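PDB 2NVA: arginine decarboxylase, A207R protein from Paramecium bursaria Chlorella virus 1, which catalyses the pyridoxal-phosphate-dependent decarboxylation of arginine to agmatine. Local coordinates for residues D32-L37 / R255-H260; F175-G180 / E185-A190. All blocks are in the same frame, centred on the assembly; numbering follows the deposited sequence.

Both contacts are buried in the TIM-barrel domain and lie near the same cofactor–agmatine adduct, PL2, with their centres about 17 Å apart. Contact 1 brings together the helix before the strand 41-46 and the short helix after the neighbouring strand 248-251, so it joins segments far apart in sequence. Contact 2 is local, folding the loop after strand 170-174 onto the helix that follows it, and is nested within the chain loop that contact 1 closes. In each, the interface itself is apolar: an aromatic cluster in contact 1, aliphatic groups over ring faces in contact 2. The polar work is done beside it, where R255 of 255-260 and H176 and S179 of 175-180 meet the adduct.

Contact 1 (D32-L37 / R255-H260); sequences DQWTIL and RFFAEH. With PL2 ((4-{[(4-{[amino(imino)methyl]amino}butyl)amino]methyl}-5-hydroxy-6-methylpyridin-3-yl)methyl dihydrogen phosphate), chain I.
W34 of helix 24-37 reaches F256 and F257, two consecutive phenylalanines of the short helix 255-258, and the three rings form an aromatic cluster. With CG anti to the backbone N (chi1 179°), the indole extends from its helix toward both phenylalanine rings. Its CB lies at the edge of the F257 ring, 3.8 Å from F257 CZ. Further out, CG and CD2 still border F257 CZ, and the two ring planes meet obliquely at 45°. Beyond them the benzo edge turns to the other phenylalanine: CE3 is 3.7 Å from F256 CD2 and CZ3 lies 4.1 Å from F256 CG. This is a T-shaped stack, the edge of the W34 six-membered ring directed at the F256 face with planes at 80°. L37, one turn on, brings CD1 to the edge of the F256 ring, 4.1 Å from F256 CZ. The polar corner of the indole is satisfied elsewhere, NE1 bonding to V41 O. At the start of the second helix, R255 hydrogen-bonds the PL2 phosphate twice, from R255 N to PL2 OP3 (2.8 Å) and from R255 NE to PL2 OP2 (2.9 Å). The cluster thus fills the seam between helices 24-37 and 255-258, with P43 of barrel strand 41-46 packed against both W34 and F257.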
loop_
_atom_site.group_PDB
_atom_site.type_symbol
_atom_site.label_atom_id
_atom_site.label_comp_id
_atom_site.label_asym_id
_atom_site.label_seq_id
_atom_site.Cartn_x
_atom_site.Cartn_y
_atom_site.Cartn_z
ATOM N N ASP A 32 23.268 -13.388 -17.112
ATOM C CA ASP A 32 24.040 -14.392 -17.842
ATOM C C ASP A 32 23.311 -15.726 -17.916
ATOM O O ASP A 32 23.373 -16.401 -18.941
ATOM C CB ASP A 32 25.435 -14.589 -17.227
ATOM C CG ASP A 32 26.334 -13.374 -17.418
ATOM O OD1 ASP A 32 27.386 -13.309 -16.741
ATOM O OD2 ASP A 32 25.994 -12.482 -18.226
ATOM N N GLN A 33 22.623 -16.088 -16.830
ATOM C CA GLN A 33 21.817 -17.301 -16.776
ATOM C C GLN A 33 20.621 -17.206 -17.711
ATOM O O GLN A 33 20.272 -18.176 -18.376
ATOM C CB GLN A 33 21.343 -17.580 -15.352
ATOM C CG GLN A 33 22.434 -18.191 -14.476
ATOM C CD GLN A 33 22.879 -19.550 -14.991
ATOM O OE1 GLN A 33 23.930 -19.672 -15.628
ATOM N NE2 GLN A 33 22.071 -20.585 -14.734
ATOM N N TRP A 34 19.990 -16.038 -17.750
ATOM C CA TRP A 34 18.867 -15.839 -18.661
ATOM C C TRP A 34 19.298 -16.134 -20.100
ATOM O O TRP A 34 18.594 -16.819 -20.828
ATOM C CB TRP A 34 18.314 -14.414 -18.567
ATOM C CG TRP A 34 17.169 -14.181 -19.519
ATOM C CD1 TRP A 34 17.251 -13.881 -20.862
ATOM C CD2 TRP A 34 15.770 -14.266 -19.217
ATOM N NE1 TRP A 34 15.986 -13.758 -21.398
ATOM C CE2 TRP A 34 15.062 -13.981 -20.408
ATOM C CE3 TRP A 34 15.043 -14.524 -18.042
ATOM C CZ2 TRP A 34 13.662 -13.968 -20.462
ATOM C CZ3 TRP A 34 13.653 -14.510 -18.100
ATOM C CH2 TRP A 34 12.980 -14.244 -19.298
ATOM N N THR A 35 20.458 -15.602 -20.487
ATOM C CA THR A 35 21.023 -15.777 -21.829
ATOM C C THR A 35 21.186 -17.258 -22.180
ATOM O O THR A 35 20.926 -17.666 -23.313
ATOM C CB THR A 35 22.363 -15.002 -21.954
ATOM O OG1 THR A 35 22.111 -13.612 -21.659
ATOM C CG2 THR A 35 22.959 -15.120 -23.352
ATOM N N ILE A 36 21.587 -18.053 -21.193
ATOM C CA ILE A 36 21.722 -19.489 -21.378
ATOM C C ILE A 36 20.372 -20.233 -21.360
ATOM O O ILE A 36 20.147 -21.113 -22.198
ATOM C CB ILE A 36 22.809 -20.138 -20.419
ATOM C CG1 ILE A 36 22.683 -21.666 -20.382
ATOM C CG2 ILE A 36 22.675 -19.668 -19.011
ATOM C CD1 ILE A 36 23.357 -22.365 -21.533
ATOM N N LEU A 37 19.487 -19.877 -20.436
ATOM C CA LEU A 37 18.191 -20.547 -20.324
ATOM C C LEU A 37 17.287 -20.255 -21.523
ATOM O O LEU A 37 16.558 -21.126 -21.994
ATOM C CB LEU A 37 17.490 -20.144 -19.025
ATOM C CG LEU A 37 18.215 -20.496 -17.725
ATOM C CD1 LEU A 37 17.444 -19.976 -16.522
ATOM C CD2 LEU A 37 18.432 -21.998 -17.621
ATOM N N ARG A 255 10.230 -10.191 -11.527
ATOM C CA ARG A 255 10.725 -10.905 -10.347
ATOM C C ARG A 255 11.910 -11.851 -10.618
ATOM O O ARG A 255 12.667 -12.148 -9.701
ATOM C CB ARG A 255 9.594 -11.663 -9.627
ATOM C CG ARG A 255 9.064 -12.874 -10.405
ATOM C CD ARG A 255 7.959 -13.606 -9.666
ATOM N NE ARG A 255 6.729 -12.806 -9.565
ATOM C CZ ARG A 255 6.232 -12.330 -8.421
ATOM N NH1 ARG A 255 6.860 -12.546 -7.260
ATOM N NH2 ARG A 255 5.111 -11.610 -8.429
ATOM N N PHE A 256 12.052 -12.333 -11.858
ATOM C CA PHE A 256 13.173 -13.218 -12.181
ATOM C C PHE A 256 14.506 -12.575 -11.797
ATOM O O PHE A 256 15.368 -13.230 -11.205
ATOM C CB PHE A 256 13.182 -13.631 -13.664
ATOM C CG PHE A 256 14.260 -14.640 -14.013
ATOM C CD1 PHE A 256 13.980 -16.004 -14.001
ATOM C CD2 PHE A 256 15.553 -14.219 -14.343
ATOM C CE1 PHE A 256 14.989 -16.941 -14.314
ATOM C CE2 PHE A 256 16.567 -15.143 -14.650
ATOM C CZ PHE A 256 16.279 -16.500 -14.638
ATOM N N PHE A 257 14.663 -11.297 -12.123
ATOM C CA PHE A 257 15.898 -10.569 -11.812
ATOM C C PHE A 257 15.876 -9.866 -10.466
ATOM O O PHE A 257 16.901 -9.783 -9.796
ATOM C CB PHE A 257 16.224 -9.561 -12.918
ATOM C CG PHE A 257 16.462 -10.198 -14.251
ATOM C CD1 PHE A 257 17.569 -11.019 -14.453
ATOM C CD2 PHE A 257 15.587 -9.988 -15.306
ATOM C CE1 PHE A 257 17.798 -11.631 -15.687
ATOM C CE2 PHE A 257 15.803 -10.599 -16.549
ATOM C CZ PHE A 257 16.922 -11.420 -16.735
ATOM N N ALA A 258 14.709 -9.349 -10.083
ATOM C CA ALA A 258 14.616 -8.484 -8.897
ATOM C C ALA A 258 14.572 -9.257 -7.582
ATOM O O ALA A 258 15.051 -8.762 -6.560
ATOM C CB ALA A 258 13.420 -7.535 -9.016
ATOM N N GLU A 259 13.992 -10.457 -7.588
ATOM C CA GLU A 259 13.778 -11.167 -6.306
ATOM C C GLU A 259 15.052 -11.259 -5.449
ATOM O O GLU A 259 15.057 -10.843 -4.286
ATOM C CB GLU A 259 13.185 -12.559 -6.525
ATOM C CG GLU A 259 12.978 -13.348 -5.216
ATOM C CD GLU A 259 12.294 -14.697 -5.409
ATOM O OE1 GLU A 259 11.851 -15.012 -6.538
ATOM O OE2 GLU A 259 12.181 -15.458 -4.413
ATOM N N HIS A 260 16.123 -11.787 -6.033
ATOM C CA HIS A 260 17.332 -12.105 -5.269
ATOM C C HIS A 260 18.308 -10.943 -5.179
ATOM O O HIS A 260 19.386 -11.068 -4.596
ATOM C CB HIS A 260 18.028 -13.327 -5.884
ATOM C CG HIS A 260 17.135 -14.524 -5.992
ATOM N ND1 HIS A 260 16.556 -15.121 -4.890
ATOM C CD2 HIS A 260 16.721 -15.235 -7.069
ATOM C CE1 HIS A 260 15.815 -16.142 -5.285
ATOM N NE2 HIS A 260 15.908 -16.237 -6.602
HETATM N N1 PL2 I . 4.904 -7.346 -17.731
HETATM C C2 PL2 I . 3.697 -6.835 -17.437
HETATM C C2A PL2 I . 2.869 -6.128 -18.528
HETATM C C3 PL2 I . 3.216 -6.963 -16.126
HETATM O O3 PL2 I . 1.985 -6.454 -15.858
HETATM C C4 PL2 I . 3.964 -7.615 -15.125
HETATM C C4A PL2 I . 3.471 -7.768 -13.655
HETATM C C5 PL2 I . 5.217 -8.127 -15.515
HETATM C C6 PL2 I . 5.655 -7.972 -16.817
HETATM P P PL2 I . 6.766 -10.713 -13.024
HETATM N N PL2 I . 1.995 -7.779 -13.546
HETATM C CA PL2 I . 1.542 -7.110 -12.319
HETATM C CG PL2 I . 1.605 -7.118 -9.788
HETATM O OP2 PL2 I . 5.986 -11.840 -12.188
HETATM O OP3 PL2 I . 7.473 -9.741 -11.926
HETATM O OP1 PL2 I . 7.751 -11.310 -13.974
HETATM O OP4 PL2 I . 5.583 -9.887 -13.737
HETATM C C5M PL2 I . 6.116 -8.862 -14.500
HETATM C CB PL2 I . 2.164 -7.754 -11.063
HETATM C CD PL2 I . 2.199 -7.785 -8.525
HETATM N NE PL2 I . 1.668 -7.029 -7.369
HETATM C CZ PL2 I . 2.133 -7.080 -6.111
HETATM N NH2 PL2 I . 1.545 -6.311 -5.162
HETATM N NH1 PL2 I . 3.154 -7.881 -5.792
#

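Contact 2 (F175-G180 / E185-A190); sequences FHVGSG and EAYYRA. With PL2 ((4-{[(4-{[amino(imino)methyl]amino}butyl)amino]methyl}-5-hydroxy-6-methylpyridin-3-yl)methyl dihydrogen phosphate), chain I.
S179 OG is held from two directions: it donates to the PL2 phosphate oxygen OP2 at 2.7 Å and receives a hydrogen bond from NH2 of R255, a residue that also binds the phosphate. This is the usual place for a TIM-barrel active site, the loop at the C-terminal end of a strand, here between strand 170-174 and helix 184-204. Residues 175-180 face the cofactor on one side and the helix on the other. On the helix side, F175 lays its ring against A190. A chi1 of 59° sets the ring so that the A190 CB sits above its centre, 3.4 Å from the F175 centroid and 11° off the normal, a close CH-pi contact. The rim of the same ring reaches Y187, with F175 CE1 4.1 Å from Y187 CD1. V177 fits beside them and uses both methyls on the tyrosine: CG1 stands over the middle of the Y187 face, 4.3 Å from the ring centroid, while CG2 touches the phenol end, 3.4 Å from Y187 CZ. CG1 also packs on A186 and A190, whose small side chains let the loop come near the helix. Y187 OH bonds to G215 O, next to the cofactor-binding G216, which fixes the far end of the ring. On the cofactor side, H176 sets the edge of its imidazole over one face of the PL2 pyridine, CD2 being 3.4 Å from PL2 C4. Its NE2 donates to the phosphate-ester oxygen OP4 at 3.1 Å. The other ring nitrogen is positioned by the loop itself: G178 N donates to H176 ND1 across 3.0 Å, approaching from 21° out of the imidazole plane.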
loop_
_atom_site.group_PDB
_atom_site.type_symbol
_atom_site.label_atom_id
_atom_site.label_comp_id
_atom_site.label_asym_id
_atom_site.label_seq_id
_atom_site.Cartn_x
_atom_site.Cartn_y
_atom_site.Cartn_z
ATOM N N PHE A 175 1.271 -11.843 -24.123
ATOM C CA PHE A 175 0.372 -12.339 -23.098
ATOM C C PHE A 175 1.120 -12.212 -21.783
ATOM O O PHE A 175 2.346 -12.076 -21.774
ATOM C CB PHE A 175 -0.014 -13.805 -23.362
ATOM C CG PHE A 175 1.167 -14.763 -23.420
ATOM C CD1 PHE A 175 1.702 -15.315 -22.251
ATOM C CD2 PHE A 175 1.730 -15.134 -24.647
ATOM C CE1 PHE A 175 2.791 -16.204 -22.299
ATOM C CE2 PHE A 175 2.814 -16.031 -24.701
ATOM C CZ PHE A 175 3.340 -16.562 -23.521
ATOM N N HIS A 176 0.379 -12.255 -20.685
ATOM C CA HIS A 176 0.987 -12.453 -19.380
ATOM C C HIS A 176 0.122 -13.467 -18.658
ATOM O O HIS A 176 -1.068 -13.221 -18.437
ATOM C CB HIS A 176 1.061 -11.140 -18.602
ATOM C CG HIS A 176 2.053 -11.177 -17.479
ATOM N ND1 HIS A 176 2.180 -12.264 -16.642
ATOM C CD2 HIS A 176 2.973 -10.275 -17.064
ATOM C CE1 HIS A 176 3.121 -12.022 -15.743
ATOM N NE2 HIS A 176 3.614 -10.819 -15.974
ATOM N N VAL A 177 0.704 -14.621 -18.333
ATOM C CA VAL A 177 -0.068 -15.692 -17.699
ATOM C C VAL A 177 -0.467 -15.349 -16.266
ATOM O O VAL A 177 -1.380 -15.966 -15.706
ATOM C CB VAL A 177 0.679 -17.051 -17.725
ATOM C CG1 VAL A 177 1.006 -17.437 -19.145
ATOM C CG2 VAL A 177 1.942 -17.000 -16.850
ATOM N N GLY A 178 0.211 -14.376 -15.672
ATOM C CA GLY A 178 0.005 -14.044 -14.273
ATOM C C GLY A 178 1.342 -13.899 -13.576
ATOM O O GLY A 178 2.330 -14.524 -13.980
ATOM N N SER A 179 1.372 -13.072 -12.539
ATOM C CA SER A 179 2.602 -12.815 -11.808
ATOM C C SER A 179 2.862 -13.936 -10.792
ATOM O O SER A 179 1.983 -14.269 -9.983
ATOM C CB SER A 179 2.546 -11.439 -11.125
ATOM O OG SER A 179 3.859 -11.042 -10.712
ATOM N N GLY A 180 4.063 -14.505 -10.835
ATOM C CA GLY A 180 4.457 -15.600 -9.951
ATOM C C GLY A 180 3.888 -16.909 -10.458
ATOM O O GLY A 180 3.023 -17.521 -9.808
ATOM N N GLU A 185 2.889 -25.544 -18.442
ATOM C CA GLU A 185 1.808 -25.787 -19.410
ATOM C C GLU A 185 1.041 -24.509 -19.764
ATOM O O GLU A 185 0.577 -24.343 -20.894
ATOM C CB GLU A 185 0.867 -26.856 -18.855
ATOM C CG GLU A 185 -0.230 -27.318 -19.797
ATOM C CD GLU A 185 0.243 -28.211 -20.927
ATOM O OE1 GLU A 185 -0.181 -27.971 -22.082
ATOM O OE2 GLU A 185 1.001 -29.189 -20.682
ATOM N N ALA A 186 0.924 -23.602 -18.797
ATOM C CA ALA A 186 0.295 -22.317 -19.040
ATOM C C ALA A 186 1.025 -21.536 -20.139
ATOM O O ALA A 186 0.378 -20.926 -20.981
ATOM C CB ALA A 186 0.224 -21.499 -17.752
ATOM N N TYR A 187 2.360 -21.543 -20.113
ATOM C CA TYR A 187 3.165 -20.857 -21.129
ATOM C C TYR A 187 3.067 -21.544 -22.481
ATOM O O TYR A 187 2.955 -20.871 -23.512
ATOM C CB TYR A 187 4.629 -20.746 -20.709
ATOM C CG TYR A 187 4.842 -19.733 -19.613
ATOM C CD1 TYR A 187 5.258 -18.429 -19.908
ATOM C CD2 TYR A 187 4.603 -20.067 -18.275
ATOM C CE1 TYR A 187 5.439 -17.483 -18.889
ATOM C CE2 TYR A 187 4.785 -19.130 -17.262
ATOM C CZ TYR A 187 5.199 -17.846 -17.573
ATOM O OH TYR A 187 5.380 -16.930 -16.560
ATOM N N TYR A 188 3.092 -22.875 -22.465
ATOM C CA TYR A 188 2.934 -23.646 -23.685
ATOM C C TYR A 188 1.610 -23.295 -24.387
ATOM O O TYR A 188 1.601 -22.978 -25.571
ATOM C CB TYR A 188 3.001 -25.145 -23.392
ATOM C CG TYR A 188 3.129 -25.951 -24.667
ATOM C CD1 TYR A 188 4.378 -26.362 -25.125
ATOM C CD2 TYR A 188 2.011 -26.260 -25.430
ATOM C CE1 TYR A 188 4.518 -27.075 -26.320
ATOM C CE2 TYR A 188 2.132 -26.994 -26.631
ATOM C CZ TYR A 188 3.395 -27.387 -27.068
ATOM O OH TYR A 188 3.536 -28.108 -28.242
ATOM N N ARG A 189 0.505 -23.355 -23.646
ATOM C CA ARG A 189 -0.828 -23.039 -24.185
ATOM C C ARG A 189 -0.940 -21.582 -24.636
ATOM O O ARG A 189 -1.614 -21.287 -25.637
ATOM C CB ARG A 189 -1.926 -23.364 -23.156
ATOM C CG ARG A 189 -2.152 -24.873 -22.918
ATOM C CD ARG A 189 -3.151 -25.102 -21.782
ATOM N NE ARG A 189 -3.849 -26.401 -21.863
ATOM C CZ ARG A 189 -3.516 -27.506 -21.188
ATOM N NH1 ARG A 189 -2.483 -27.510 -20.342
ATOM N NH2 ARG A 189 -4.233 -28.611 -21.325
ATOM N N ALA A 190 -0.282 -20.681 -23.900
ATOM C CA ALA A 190 -0.271 -19.260 -24.236
ATOM C C ALA A 190 0.477 -19.003 -25.542
ATOM O O ALA A 190 0.054 -18.174 -26.356
ATOM C CB ALA A 190 0.341 -18.445 -23.111
HETATM N N1 PL2 I . 4.904 -7.346 -17.731
HETATM C C2 PL2 I . 3.697 -6.835 -17.437
HETATM C C2A PL2 I . 2.869 -6.128 -18.528
HETATM C C3 PL2 I . 3.216 -6.963 -16.126
HETATM O O3 PL2 I . 1.985 -6.454 -15.858
HETATM C C4 PL2 I . 3.964 -7.615 -15.125
HETATM C C4A PL2 I . 3.471 -7.768 -13.655
HETATM C C5 PL2 I . 5.217 -8.127 -15.515
HETATM C C6 PL2 I . 5.655 -7.972 -16.817
HETATM P P PL2 I . 6.766 -10.713 -13.024
HETATM N N PL2 I . 1.995 -7.779 -13.546
HETATM C CA PL2 I . 1.542 -7.110 -12.319
HETATM C CG PL2 I . 1.605 -7.118 -9.788
HETATM O OP2 PL2 I . 5.986 -11.840 -12.188
HETATM O OP3 PL2 I . 7.473 -9.741 -11.926
HETATM O OP1 PL2 I . 7.751 -11.310 -13.974
HETATM O OP4 PL2 I . 5.583 -9.887 -13.737
HETATM C C5M PL2 I . 6.116 -8.862 -14.500
HETATM C CB PL2 I . 2.164 -7.754 -11.063
HETATM C CD PL2 I . 2.199 -7.785 -8.525
HETATM N NE PL2 I . 1.668 -7.029 -7.369
HETATM C CZ PL2 I . 2.133 -7.080 -6.111
HETATM N NH2 PL2 I . 1.545 -6.311 -5.162
HETATM N NH1 PL2 I . 3.154 -7.881 -5.792
#